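Local coordinates for putative Nitroreductase (Anabaena variabilis ATCC 29413, PDB 3EO7), which binds flavin mononucleotide and probably acts as an oxidoreductase of the nitroreductase family, at residues Asp142-Leu147 and Gln161-Val166; Ala150-Pro155 and Gly212-Ala217; Glu300-Phe305 and Leu379-Ile384; Ala316-Gly321 and Gln361-Gln366; Glu322-Leu327 and Gln366-Ser371. All coordinates share one frame; numbering follows the deposited sequence. Where two conformers were deposited one is given.

Overall arrangement
Interactions 1 and 2 belong to the first of two nitroreductase-family regions and follow one helix, 144-150: interaction 1 seats its start on the seven-stranded antiparallel sheet, interaction 2 ties its end to helix 215-222. They touch, their centres 10 Å apart. Interactions 4 and 5 share Q366 and join the chain entering helix 325-333 to the loop between helix 347-358 and strand 381-390; both nest inside the loop closed by interaction 3, at the other flank of the molecule. Chemistry follows place. The buried contacts, 1 and 5, are made by apolar side chains, with no direct hydrogen bond between their segments, whereas the partly buried ones add polar links: one backbone bond and a water in 2, a water bridge in 3, three direct bonds and a water in 4.

Interaction 1: residues Asp142-Leu147 and Gln161-Val166; sequences DVWQSL and QLAIIV
W144 pushes the far end of its indole against the backbone of Q161-A163: CH2 comes to 3.6 Å from L162 N, and the amide nitrogen of A163 lies at the ring's edge, close to its plane. The methyl of A163 completes this contact, 4.1 Å from W144 CH2. One helical turn on, L147 spreads its two methyls, CD2 against A163 CB and CD1 to 4.0 Å from I165 CD1, its side chain sliding past that of I165 in the opposite direction. The principle at work is a helix laid over an antiparallel sheet, here helix 144-150 on strand 162-169 of the seven-stranded sheet in the first nitroreductase-family region, with A163 and I165 pointing to the helix. With CG swung opposite the backbone nitrogen (chi1 -158°), the indole of W144 reaches down to the strand, and its NE1 is held by a hydrogen bond to L157 O. Farther out, L221 of helix 215-222 packs on L147, while V218 and L222 pack on I165.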
# COMPACT_ATOMS: atom_id res chain seq x y z
N ASP A 142 -28.37 7.09 -8.54
CA ASP A 142 -27.59 8.07 -7.78
C ASP A 142 -27.31 7.52 -6.40
O ASP A 142 -28.19 7.49 -5.53
CB ASP A 142 -28.23 9.45 -7.68
CG ASP A 142 -27.21 10.51 -7.29
OD1 ASP A 142 -26.19 10.62 -8.00
OD2 ASP A 142 -27.42 11.23 -6.30
N VAL A 143 -26.05 7.15 -6.20
CA VAL A 143 -25.56 6.48 -5.01
C VAL A 143 -24.71 7.41 -4.13
O VAL A 143 -24.27 7.00 -3.05
CB VAL A 143 -24.67 5.27 -5.38
CG1 VAL A 143 -25.45 4.21 -6.20
CG2 VAL A 143 -23.42 5.73 -6.14
N TRP A 144 -24.51 8.65 -4.56
CA TRP A 144 -23.58 9.54 -3.85
C TRP A 144 -23.97 9.79 -2.39
O TRP A 144 -23.12 9.69 -1.49
CB TRP A 144 -23.40 10.86 -4.61
CG TRP A 144 -22.13 11.56 -4.27
CD1 TRP A 144 -21.98 12.61 -3.45
CD2 TRP A 144 -20.82 11.19 -4.70
NE1 TRP A 144 -20.67 12.98 -3.38
CE2 TRP A 144 -19.93 12.12 -4.15
CE3 TRP A 144 -20.32 10.20 -5.54
CZ2 TRP A 144 -18.57 12.09 -4.41
CZ3 TRP A 144 -18.97 10.17 -5.79
CH2 TRP A 144 -18.10 11.10 -5.22
N GLN A 145 -25.24 10.11 -2.15
CA GLN A 145 -25.68 10.36 -0.79
C GLN A 145 -25.44 9.14 0.11
O GLN A 145 -25.03 9.31 1.27
CB GLN A 145 -27.12 10.83 -0.73
CG GLN A 145 -27.51 11.18 0.69
CD GLN A 145 -28.84 11.85 0.77
OE1 GLN A 145 -29.18 12.67 -0.08
NE2 GLN A 145 -29.59 11.53 1.81
N SER A 146 -25.69 7.94 -0.41
CA SER A 146 -25.43 6.71 0.37
C SER A 146 -23.94 6.59 0.72
O SER A 146 -23.58 6.15 1.82
CB SER A 146 -25.93 5.45 -0.36
OG SER A 146 -25.25 5.22 -1.59
N LEU A 147 -23.07 7.00 -0.20
CA LEU A 147 -21.64 6.97 0.05
C LEU A 147 -21.29 8.02 1.10
O LEU A 147 -20.49 7.76 2.00
CB LEU A 147 -20.84 7.19 -1.25
CG LEU A 147 -19.31 7.09 -1.05
CD1 LEU A 147 -18.85 5.74 -0.41
CD2 LEU A 147 -18.65 7.31 -2.42
N GLN A 161 -16.84 14.74 -7.49
CA GLN A 161 -17.79 14.14 -8.42
C GLN A 161 -17.56 12.66 -8.70
O GLN A 161 -18.39 12.01 -9.37
CB GLN A 161 -17.70 14.92 -9.75
CG GLN A 161 -17.90 16.41 -9.56
CD GLN A 161 -19.32 16.72 -9.21
OE1 GLN A 161 -20.25 16.13 -9.77
NE2 GLN A 161 -19.52 17.68 -8.28
N LEU A 162 -16.42 12.14 -8.28
CA LEU A 162 -16.14 10.73 -8.40
C LEU A 162 -15.19 10.30 -7.29
O LEU A 162 -14.49 11.09 -6.71
CB LEU A 162 -15.59 10.35 -9.77
CG LEU A 162 -14.16 10.69 -10.18
CD1 LEU A 162 -13.88 9.98 -11.51
CD2 LEU A 162 -13.97 12.18 -10.28
N ALA A 163 -15.20 9.01 -7.02
CA ALA A 163 -14.38 8.40 -6.00
C ALA A 163 -13.95 7.03 -6.46
O ALA A 163 -14.67 6.32 -7.18
CB ALA A 163 -15.16 8.25 -4.67
N ILE A 164 -12.76 6.66 -6.04
CA ILE A 164 -12.33 5.28 -6.17
C ILE A 164 -12.66 4.61 -4.84
O ILE A 164 -12.53 5.21 -3.77
CB ILE A 164 -10.79 5.20 -6.43
CG1 ILE A 164 -10.53 5.47 -7.91
CG2 ILE A 164 -10.24 3.79 -6.10
CD1 ILE A 164 -9.00 5.60 -8.30
N ILE A 165 -13.08 3.35 -4.90
CA ILE A 165 -13.16 2.54 -3.70
C ILE A 165 -12.31 1.32 -4.00
O ILE A 165 -12.44 0.70 -5.08
CB ILE A 165 -14.60 2.15 -3.30
CG1 ILE A 165 -15.45 3.42 -3.08
CG2 ILE A 165 -14.54 1.23 -2.06
CD1 ILE A 165 -16.93 3.12 -2.70
N VAL A 166 -11.44 0.98 -3.06
CA VAL A 166 -10.58 -0.20 -3.18
C VAL A 166 -11.10 -1.24 -2.22
O VAL A 166 -11.24 -0.97 -1.01
CB VAL A 166 -9.10 0.05 -2.88
CG1 VAL A 166 -8.27 -1.25 -3.13
CG2 VAL A 166 -8.57 1.15 -3.76

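Interaction 2: residues Ala150-Pro155 and Gly212-Ala217; sequences ACFWHP and GFIDEA
A150 and I214 are joined by the one direct hydrogen bond of this contact: I214 N donates a hydrogen bond to A150 O at 2.9 Å, nearly straight at 169° and in the carbonyl plane. Water supplies the second polar link, donating to C151 O and, at 2.7 Å, to G212 O, and so bridging two backbone carbonyls that could not bond to each other. The apolar contacts lie around these links. A150 CB and A217 CB are pressed to 3.5 Å, closer than methyls usually sit, and C151 SG rests 4.0 Å from F213 CB. The ring of F152 crosses the side chain of I214 at about a right angle, its CZ 3.5 Å from I214 CG1, while G212 O lies at the ring's edge. F152 has positive phi (56°) as the C-prime residue of a Schellman motif ending helix 144-150, and that turn brings the ring across to I214. A serine in place of F152 would probably leave I214 CG1 and CD1 without their cover on this side. Beyond the contact, D215 forms salt bridges with R451 and R454. Since A150 closes one helix and I214 is the N-cap residue of helix 215-222, their bond gives a carbonyl at a helix end a partner that its own helix does not provide.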
# COMPACT_ATOMS: atom_id res chain seq x y z
N ALA A 150 -22.34 6.69 4.51
CA ALA A 150 -21.44 5.61 4.88
C ALA A 150 -20.09 6.14 5.33
O ALA A 150 -19.41 5.51 6.13
CB ALA A 150 -21.26 4.62 3.72
N CYS A 151 -19.71 7.33 4.85
CA CYS A 151 -18.43 7.95 5.28
C CYS A 151 -18.62 9.11 6.27
O CYS A 151 -17.77 10.00 6.36
CB CYS A 151 -17.67 8.43 4.05
SG CYS A 151 -17.25 7.11 2.87
N PHE A 152 -19.73 9.10 7.01
CA PHE A 152 -20.00 10.12 8.01
C PHE A 152 -19.96 11.57 7.46
O PHE A 152 -19.51 12.52 8.12
CB PHE A 152 -19.05 9.96 9.20
CG PHE A 152 -19.09 8.59 9.82
CD1 PHE A 152 -20.08 8.27 10.71
CD2 PHE A 152 -18.10 7.65 9.53
CE1 PHE A 152 -20.12 7.03 11.31
CE2 PHE A 152 -18.16 6.39 10.10
CZ PHE A 152 -19.18 6.09 11.02
N TRP A 153 -20.44 11.73 6.24
CA TRP A 153 -20.51 13.03 5.57
C TRP A 153 -19.14 13.71 5.52
O TRP A 153 -19.00 14.91 5.77
CB TRP A 153 -21.60 13.89 6.22
CG TRP A 153 -22.93 13.32 6.00
CD1 TRP A 153 -23.58 12.44 6.79
CD2 TRP A 153 -23.78 13.56 4.87
NE1 TRP A 153 -24.79 12.13 6.24
CE2 TRP A 153 -24.94 12.81 5.06
CE3 TRP A 153 -23.68 14.36 3.72
CZ2 TRP A 153 -26.00 12.80 4.14
CZ3 TRP A 153 -24.72 14.35 2.80
CH2 TRP A 153 -25.87 13.59 3.03
N HIS A 154 -18.13 12.93 5.16
CA HIS A 154 -16.78 13.43 5.03
C HIS A 154 -16.77 14.58 4.05
O HIS A 154 -17.35 14.48 2.94
CB HIS A 154 -15.88 12.32 4.52
CG HIS A 154 -14.42 12.63 4.61
ND1 HIS A 154 -13.80 13.54 3.79
CD2 HIS A 154 -13.45 12.10 5.38
CE1 HIS A 154 -12.51 13.56 4.06
NE2 HIS A 154 -12.27 12.69 5.01
N PRO A 155 -16.10 15.69 4.41
CA PRO A 155 -16.18 16.86 3.50
C PRO A 155 -15.61 16.66 2.11
O PRO A 155 -16.03 17.34 1.17
CB PRO A 155 -15.36 17.94 4.23
CG PRO A 155 -15.22 17.46 5.62
CD PRO A 155 -15.30 15.96 5.61
N GLY A 212 -12.00 5.63 7.49
CA GLY A 212 -13.10 5.62 8.44
C GLY A 212 -14.46 5.68 7.77
O GLY A 212 -14.92 6.72 7.31
N PHE A 213 -15.08 4.51 7.66
CA PHE A 213 -16.39 4.40 7.01
C PHE A 213 -17.11 3.17 7.59
O PHE A 213 -16.48 2.30 8.16
CB PHE A 213 -16.25 4.29 5.48
CG PHE A 213 -15.33 3.18 5.03
CD1 PHE A 213 -15.76 1.86 5.02
CD2 PHE A 213 -14.04 3.45 4.63
CE1 PHE A 213 -14.90 0.84 4.62
CE2 PHE A 213 -13.16 2.44 4.23
CZ PHE A 213 -13.60 1.13 4.22
N ILE A 214 -18.42 3.13 7.38
CA ILE A 214 -19.29 2.05 7.82
C ILE A 214 -19.17 0.93 6.79
O ILE A 214 -19.74 0.99 5.70
CB ILE A 214 -20.77 2.51 8.01
CG1 ILE A 214 -20.83 3.70 8.99
CG2 ILE A 214 -21.64 1.35 8.48
CD1 ILE A 214 -22.20 4.41 9.05
N ASP A 215 -18.37 -0.08 7.14
CA ASP A 215 -18.09 -1.19 6.21
C ASP A 215 -19.35 -1.78 5.61
O ASP A 215 -19.42 -1.97 4.40
CB ASP A 215 -17.25 -2.28 6.85
CG ASP A 215 -15.92 -1.76 7.38
OD1 ASP A 215 -15.93 -1.03 8.40
OD2 ASP A 215 -14.88 -2.11 6.79
N GLU A 216 -20.31 -2.08 6.47
CA GLU A 216 -21.57 -2.68 6.03
C GLU A 216 -22.21 -1.86 4.90
O GLU A 216 -22.73 -2.40 3.92
CB GLU A 216 -22.53 -2.80 7.22
CG GLU A 216 -23.85 -3.47 6.88
CD GLU A 216 -24.82 -3.56 8.04
OE1 GLU A 216 -24.58 -2.97 9.12
OE2 GLU A 216 -25.86 -4.22 7.85
N ALA A 217 -22.23 -0.54 5.08
CA ALA A 217 -22.85 0.40 4.15
C ALA A 217 -22.12 0.51 2.85
O ALA A 217 -22.74 0.57 1.78
CB ALA A 217 -22.98 1.80 4.80
O HOH W 1 -14.93 9.41 7.38

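Interaction 3: residues Glu300-Phe305 and Leu379-Ile384; sequences EDKYNF and LIETFI
K302 meets E381 twice, once through water and once through its aliphatic chain. Its backbone N donates to a water that in turn donates to E381 OE2, both bonds 2.8 Å long, and its CB packs 3.3 Å from E381 OE2. Fully extended from a chi1 of -179°, the lysine crosses the glutamate at about a right angle and carries NZ on to a salt bridge with E499, NZ stopping 5.0 Å short of E381 OE2. The receiving surface is strand 381-390 in the mixed sheet of the second nitroreductase-family region, flanked by antiparallel strands 395-400 and 433-439; Y398 of the former hydrogen-bonds E381 OE1. Y303 follows, its edge atom CE2 4.1 Å from E381 CG and the ring nearly perpendicular to the carboxylate, at 87°; its OH bonds to E499 as well. The same ring brings CD2 to 4.2 Å from F383 CZ. F305 continues the aromatic row, its CE2 4.4 Å from F383 CE2, and meets Y398 edge-to-face.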
# COMPACT_ATOMS: atom_id res chain seq x y z
N GLU A 300 8.36 15.39 16.93
CA GLU A 300 9.72 14.89 17.13
C GLU A 300 9.68 13.40 16.82
O GLU A 300 8.69 12.75 17.08
CB GLU A 300 10.17 15.10 18.59
CG GLU A 300 11.64 14.84 18.83
CD GLU A 300 12.04 14.94 20.30
OE1 GLU A 300 11.46 14.23 21.15
OE2 GLU A 300 12.98 15.71 20.60
N ASP A 301 10.77 12.87 16.27
CA ASP A 301 10.81 11.45 15.96
C ASP A 301 10.72 10.68 17.28
O ASP A 301 11.25 11.12 18.30
CB ASP A 301 12.08 11.13 15.19
CG ASP A 301 12.13 11.86 13.83
OD1 ASP A 301 11.28 11.59 12.98
OD2 ASP A 301 13.02 12.70 13.68
N LYS A 302 10.05 9.53 17.26
CA LYS A 302 9.79 8.77 18.48
C LYS A 302 11.01 8.39 19.29
O LYS A 302 11.00 8.53 20.50
CB LYS A 302 9.01 7.51 18.15
CG LYS A 302 8.65 6.65 19.35
CD LYS A 302 7.75 5.49 18.88
CE LYS A 302 7.44 4.54 19.94
NZ LYS A 302 6.50 3.51 19.40
N TYR A 303 12.06 7.87 18.63
CA TYR A 303 13.25 7.39 19.37
C TYR A 303 14.42 8.35 19.24
O TYR A 303 15.01 8.47 18.18
CB TYR A 303 13.65 6.02 18.85
CG TYR A 303 12.63 4.95 19.16
CD1 TYR A 303 12.48 4.48 20.48
CD2 TYR A 303 11.81 4.42 18.18
CE1 TYR A 303 11.57 3.49 20.79
CE2 TYR A 303 10.88 3.43 18.49
CZ TYR A 303 10.76 2.97 19.80
OH TYR A 303 9.84 2.01 20.13
N ASN A 304 14.78 9.01 20.32
CA ASN A 304 15.85 9.97 20.24
C ASN A 304 17.22 9.31 20.02
O ASN A 304 18.06 9.89 19.32
CB ASN A 304 15.90 10.82 21.52
CG ASN A 304 14.70 11.75 21.66
OD1 ASN A 304 14.19 12.28 20.67
ND2 ASN A 304 14.28 11.99 22.90
N PHE A 305 17.45 8.16 20.65
CA PHE A 305 18.80 7.52 20.63
C PHE A 305 19.89 8.61 20.75
O PHE A 305 20.79 8.72 19.89
CB PHE A 305 19.00 6.65 19.37
CG PHE A 305 18.10 5.47 19.29
CD1 PHE A 305 18.20 4.44 20.22
CD2 PHE A 305 17.17 5.35 18.28
CE1 PHE A 305 17.35 3.33 20.14
CE2 PHE A 305 16.33 4.26 18.21
CZ PHE A 305 16.41 3.26 19.14
N LEU A 379 2.27 6.31 13.50
CA LEU A 379 2.26 5.00 14.11
C LEU A 379 3.36 4.07 13.58
O LEU A 379 3.51 2.95 14.07
CB LEU A 379 0.90 4.35 13.90
CG LEU A 379 -0.33 5.15 14.35
CD1 LEU A 379 -1.60 4.36 14.06
CD2 LEU A 379 -0.21 5.49 15.84
N ILE A 380 4.07 4.50 12.54
CA ILE A 380 5.04 3.65 11.87
C ILE A 380 6.46 4.18 12.08
O ILE A 380 6.72 5.38 11.94
CB ILE A 380 4.71 3.57 10.37
CG1 ILE A 380 3.42 2.73 10.18
CG2 ILE A 380 5.88 2.94 9.56
CD1 ILE A 380 2.87 2.91 8.91
N GLU A 381 7.35 3.28 12.46
CA GLU A 381 8.75 3.60 12.61
C GLU A 381 9.53 2.88 11.51
O GLU A 381 9.09 1.85 10.96
CB GLU A 381 9.23 3.21 13.99
CG GLU A 381 8.55 3.97 15.13
CD GLU A 381 8.73 5.46 15.05
OE1 GLU A 381 9.83 5.93 14.65
OE2 GLU A 381 7.78 6.19 15.40
N THR A 382 10.72 3.41 11.21
CA THR A 382 11.54 2.89 10.15
C THR A 382 12.94 2.57 10.69
O THR A 382 13.57 3.42 11.32
CB THR A 382 11.64 3.88 8.97
OG1 THR A 382 10.32 4.18 8.48
CG2 THR A 382 12.60 3.32 7.87
N PHE A 383 13.38 1.33 10.48
CA PHE A 383 14.75 0.88 10.83
C PHE A 383 15.37 0.33 9.57
O PHE A 383 14.68 -0.30 8.75
CB PHE A 383 14.75 -0.19 11.93
CG PHE A 383 14.23 0.33 13.24
CD1 PHE A 383 12.85 0.43 13.47
CD2 PHE A 383 15.11 0.78 14.23
CE1 PHE A 383 12.37 0.95 14.69
CE2 PHE A 383 14.62 1.29 15.44
CZ PHE A 383 13.24 1.37 15.64
N ILE A 384 16.66 0.58 9.40
CA ILE A 384 17.34 0.14 8.20
C ILE A 384 18.54 -0.72 8.53
O ILE A 384 19.45 -0.28 9.26
CB ILE A 384 17.79 1.34 7.32
CG1 ILE A 384 16.63 2.34 7.16
CG2 ILE A 384 18.32 0.86 5.98
CD1 ILE A 384 16.88 3.48 6.14
O HOH W 2 8.47 8.83 15.04

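Interaction 4: residues Ala316-Gly321 and Gln361-Gln366; sequences APIYWG and QNYIDQ
From P317 to W320 the chain runs alongside the 3-10 turn of 361-365 in roughly the same direction, P317 nearest N362 and W320 nearest Q366. Along this edge the extended side chain of Q366 does the work of a neighbouring strand: NE2 donates to I318 O at 2.8 Å, almost straight (175°), with the oxygen in the amide plane, and OE1 accepts a hydrogen bond from W320 N on a lone pair, also at 2.8 Å. A water donates to the same OE1. A leucine replacing Q366 would probably leave I318 O and W320 N without these mates and hold the chain from I318 to W320 less firmly. Nearer the start, I318 N donates to Y363 OH at 3.0 Å, while P317 CB lies 3.8 Å from Y363 CE2. W320 turns the edge of its indole to Y363, the two rings inclined at 57°, and F356 meets both. Three backbone polar groups of a segment lacking regular structure are thus satisfied by side chains, which fixes its path without sheet pairing.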
# COMPACT_ATOMS: atom_id res chain seq x y z
N ALA A 316 19.44 15.95 -2.13
CA ALA A 316 18.92 16.61 -3.33
C ALA A 316 17.78 15.68 -3.79
O ALA A 316 17.81 14.46 -3.52
CB ALA A 316 20.01 16.71 -4.41
N PRO A 317 16.76 16.24 -4.45
CA PRO A 317 15.60 15.42 -4.85
C PRO A 317 15.82 14.61 -6.10
O PRO A 317 16.65 14.98 -6.94
CB PRO A 317 14.51 16.46 -5.12
CG PRO A 317 15.26 17.65 -5.61
CD PRO A 317 16.60 17.65 -4.86
N ILE A 318 15.09 13.51 -6.24
CA ILE A 318 15.09 12.73 -7.47
C ILE A 318 14.39 13.57 -8.52
O ILE A 318 13.32 14.14 -8.26
CB ILE A 318 14.31 11.39 -7.29
CG1 ILE A 318 15.05 10.46 -6.32
CG2 ILE A 318 14.12 10.68 -8.61
CD1 ILE A 318 14.33 9.15 -6.01
N TYR A 319 14.98 13.67 -9.71
CA TYR A 319 14.39 14.41 -10.83
C TYR A 319 13.55 13.44 -11.63
O TYR A 319 14.07 12.44 -12.13
CB TYR A 319 15.46 15.05 -11.70
CG TYR A 319 14.86 15.77 -12.89
CD1 TYR A 319 13.93 16.79 -12.72
CD2 TYR A 319 15.23 15.42 -14.18
CE1 TYR A 319 13.38 17.47 -13.82
CE2 TYR A 319 14.70 16.09 -15.27
CZ TYR A 319 13.79 17.09 -15.09
OH TYR A 319 13.29 17.72 -16.22
N TRP A 320 12.25 13.74 -11.73
CA TRP A 320 11.31 12.86 -12.42
C TRP A 320 11.00 13.21 -13.87
O TRP A 320 10.06 12.65 -14.44
CB TRP A 320 10.01 12.78 -11.62
CG TRP A 320 10.18 12.11 -10.29
CD1 TRP A 320 10.25 12.70 -9.05
CD2 TRP A 320 10.30 10.71 -10.07
NE1 TRP A 320 10.39 11.73 -8.07
CE2 TRP A 320 10.42 10.50 -8.67
CE3 TRP A 320 10.29 9.59 -10.92
CZ2 TRP A 320 10.57 9.23 -8.13
CZ3 TRP A 320 10.40 8.32 -10.36
CH2 TRP A 320 10.51 8.16 -8.97
N GLY A 321 11.80 14.09 -14.48
CA GLY A 321 11.62 14.48 -15.87
C GLY A 321 10.61 15.58 -16.05
O GLY A 321 9.83 15.90 -15.15
N GLN A 361 7.53 16.85 0.60
CA GLN A 361 7.56 18.32 0.51
C GLN A 361 8.68 18.82 -0.39
O GLN A 361 8.65 19.94 -0.87
CB GLN A 361 7.65 18.95 1.88
CG GLN A 361 9.01 18.90 2.58
CD GLN A 361 9.33 17.56 3.24
OE1 GLN A 361 8.54 16.61 3.22
NE2 GLN A 361 10.51 17.48 3.84
N ASN A 362 9.69 17.97 -0.62
CA ASN A 362 10.79 18.28 -1.50
C ASN A 362 10.50 18.09 -2.99
O ASN A 362 11.40 18.28 -3.82
CB ASN A 362 12.01 17.49 -1.06
CG ASN A 362 12.57 17.97 0.27
OD1 ASN A 362 12.33 19.11 0.66
ND2 ASN A 362 13.37 17.14 0.93
N TYR A 363 9.25 17.73 -3.32
CA TYR A 363 8.81 17.44 -4.69
C TYR A 363 7.68 18.35 -5.17
O TYR A 363 7.15 18.14 -6.26
CB TYR A 363 8.42 15.95 -4.81
CG TYR A 363 9.65 15.12 -4.58
CD1 TYR A 363 10.07 14.81 -3.29
CD2 TYR A 363 10.45 14.75 -5.64
CE1 TYR A 363 11.25 14.14 -3.08
CE2 TYR A 363 11.63 14.06 -5.44
CZ TYR A 363 12.01 13.76 -4.14
OH TYR A 363 13.19 13.10 -3.93
N ILE A 364 7.36 19.40 -4.40
CA ILE A 364 6.29 20.30 -4.79
C ILE A 364 6.58 20.98 -6.13
O ILE A 364 5.67 21.17 -6.92
CB ILE A 364 5.93 21.35 -3.70
CG1 ILE A 364 7.07 22.31 -3.43
CG2 ILE A 364 5.55 20.68 -2.42
CD1 ILE A 364 6.66 23.42 -2.44
N ASP A 365 7.83 21.31 -6.40
CA ASP A 365 8.20 21.96 -7.65
C ASP A 365 8.13 21.05 -8.87
O ASP A 365 8.29 21.51 -10.00
CB ASP A 365 9.57 22.66 -7.55
CG ASP A 365 10.72 21.70 -7.40
OD1 ASP A 365 10.50 20.49 -7.16
OD2 ASP A 365 11.88 22.19 -7.48
N GLN A 366 7.89 19.76 -8.65
CA GLN A 366 7.70 18.79 -9.74
C GLN A 366 6.22 18.36 -9.84
O GLN A 366 5.90 17.36 -10.49
CB GLN A 366 8.60 17.58 -9.56
CG GLN A 366 10.08 17.92 -9.55
CD GLN A 366 10.92 16.67 -9.57
OE1 GLN A 366 10.92 15.96 -10.57
NE2 GLN A 366 11.64 16.39 -8.46
O HOH W 3 9.82 16.91 -12.87

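Interaction 5: residues Glu322-Leu327 and Gln366-Ser371; sequences ENLSDL and QSLDNS
L324 and Q366 meet at the flat group of this contact, the peptide linking Q366 to S367: the leucine's CD2 and CG approach it from beyond its oxygen, CD2 coming to 3.2 Å from Q366 O. L324 CD1 sits 3.6 Å from L368 CD2, and that same L368 methyl is reached from the first turn of the helix by L327 CD2 at 4.0 Å, so one leucine tip is wedged against two. L324 gets there because CG stands opposite its carbonyl carbon (chi1 -60°), directing both methyls at the loop from a backbone with positive phi. The turn behind it is tied internally: E322 O accepts from both the backbone N and, at 3.0 Å, the OG of S325. On the other segment, D369 OD1 receives the backbone N of S371 at 2.8 Å in an Asx turn, while its OD2 makes a salt bridge with R206. I202 packs on L324 and L327, and L198 and A201 on L368. L324 is the N-cap residue of helix 325-333, which leads to R334, R335 and S336 of the FMN site; the cluster packs the start of that helix and loop 366-371 against helix 181-202.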
# COMPACT_ATOMS: atom_id res chain seq x y z
N GLU A 322 10.57 16.13 -17.26
CA GLU A 322 9.62 17.18 -17.56
C GLU A 322 8.21 16.60 -17.46
O GLU A 322 7.96 15.52 -18.00
CB GLU A 322 9.86 17.76 -18.96
CG GLU A 322 8.85 18.84 -19.34
N ASN A 323 7.33 17.33 -16.78
CA ASN A 323 5.95 16.93 -16.55
C ASN A 323 5.81 15.50 -16.03
O ASN A 323 4.89 14.78 -16.39
CB ASN A 323 5.14 17.09 -17.82
CG ASN A 323 5.22 18.48 -18.38
OD1 ASN A 323 5.58 18.66 -19.54
ND2 ASN A 323 4.95 19.48 -17.54
N LEU A 324 6.74 15.11 -15.16
CA LEU A 324 6.72 13.78 -14.54
C LEU A 324 6.83 12.60 -15.52
O LEU A 324 6.46 11.47 -15.17
CB LEU A 324 5.49 13.62 -13.63
CG LEU A 324 5.34 14.60 -12.46
CD1 LEU A 324 4.01 14.43 -11.65
CD2 LEU A 324 6.57 14.42 -11.49
N SER A 325 7.40 12.86 -16.70
CA SER A 325 7.58 11.85 -17.73
C SER A 325 8.36 10.61 -17.27
O SER A 325 8.01 9.49 -17.65
CB SER A 325 8.22 12.47 -18.99
OG SER A 325 9.48 13.07 -18.69
N ASP A 326 9.40 10.81 -16.47
CA ASP A 326 10.21 9.67 -16.02
C ASP A 326 9.50 8.91 -14.89
O ASP A 326 9.76 7.73 -14.69
CB ASP A 326 11.63 10.13 -15.66
CG ASP A 326 12.36 10.76 -16.86
OD1 ASP A 326 12.31 10.18 -17.97
OD2 ASP A 326 12.99 11.82 -16.70
N LEU A 327 8.63 9.60 -14.15
CA LEU A 327 7.79 8.95 -13.15
C LEU A 327 6.82 8.04 -13.90
O LEU A 327 6.63 6.89 -13.51
CB LEU A 327 7.06 9.97 -12.30
CG LEU A 327 6.10 9.36 -11.26
CD1 LEU A 327 6.77 8.33 -10.30
CD2 LEU A 327 5.40 10.50 -10.52
N GLN A 366 7.89 19.76 -8.65
CA GLN A 366 7.70 18.79 -9.74
C GLN A 366 6.22 18.36 -9.84
O GLN A 366 5.90 17.36 -10.49
CB GLN A 366 8.60 17.58 -9.56
CG GLN A 366 10.08 17.92 -9.55
CD GLN A 366 10.92 16.67 -9.57
OE1 GLN A 366 10.92 15.96 -10.57
NE2 GLN A 366 11.64 16.39 -8.46
N SER A 367 5.34 19.11 -9.18
CA SER A 367 3.89 18.88 -9.22
C SER A 367 3.41 17.65 -8.45
O SER A 367 2.36 17.07 -8.76
CB SER A 367 3.39 18.85 -10.67
OG SER A 367 3.71 20.07 -11.32
N LEU A 368 4.19 17.23 -7.46
CA LEU A 368 3.78 16.14 -6.58
C LEU A 368 3.24 16.78 -5.30
O LEU A 368 3.57 17.93 -4.96
CB LEU A 368 4.92 15.17 -6.29
CG LEU A 368 5.40 14.42 -7.54
CD1 LEU A 368 6.63 13.58 -7.22
CD2 LEU A 368 4.27 13.58 -8.17
N ASP A 369 2.42 16.04 -4.57
CA ASP A 369 1.82 16.55 -3.35
C ASP A 369 2.86 16.66 -2.24
O ASP A 369 3.64 15.71 -1.99
CB ASP A 369 0.70 15.60 -2.90
CG ASP A 369 -0.20 16.20 -1.86
OD1 ASP A 369 0.23 17.14 -1.14
OD2 ASP A 369 -1.37 15.76 -1.79
N ASN A 370 2.88 17.79 -1.56
CA ASN A 370 3.81 17.97 -0.44
C ASN A 370 3.41 17.14 0.77
O ASN A 370 4.25 16.88 1.67
CB ASN A 370 3.91 19.44 -0.02
CG ASN A 370 2.62 19.97 0.53
OD1 ASN A 370 1.60 19.97 -0.16
ND2 ASN A 370 2.64 20.41 1.76
N SER A 371 2.15 16.72 0.83
CA SER A 371 1.69 15.91 1.96
C SER A 371 0.54 14.98 1.54
O SER A 371 -0.64 15.22 1.82
CB SER A 371 1.29 16.80 3.12
OG SER A 371 1.07 15.99 4.27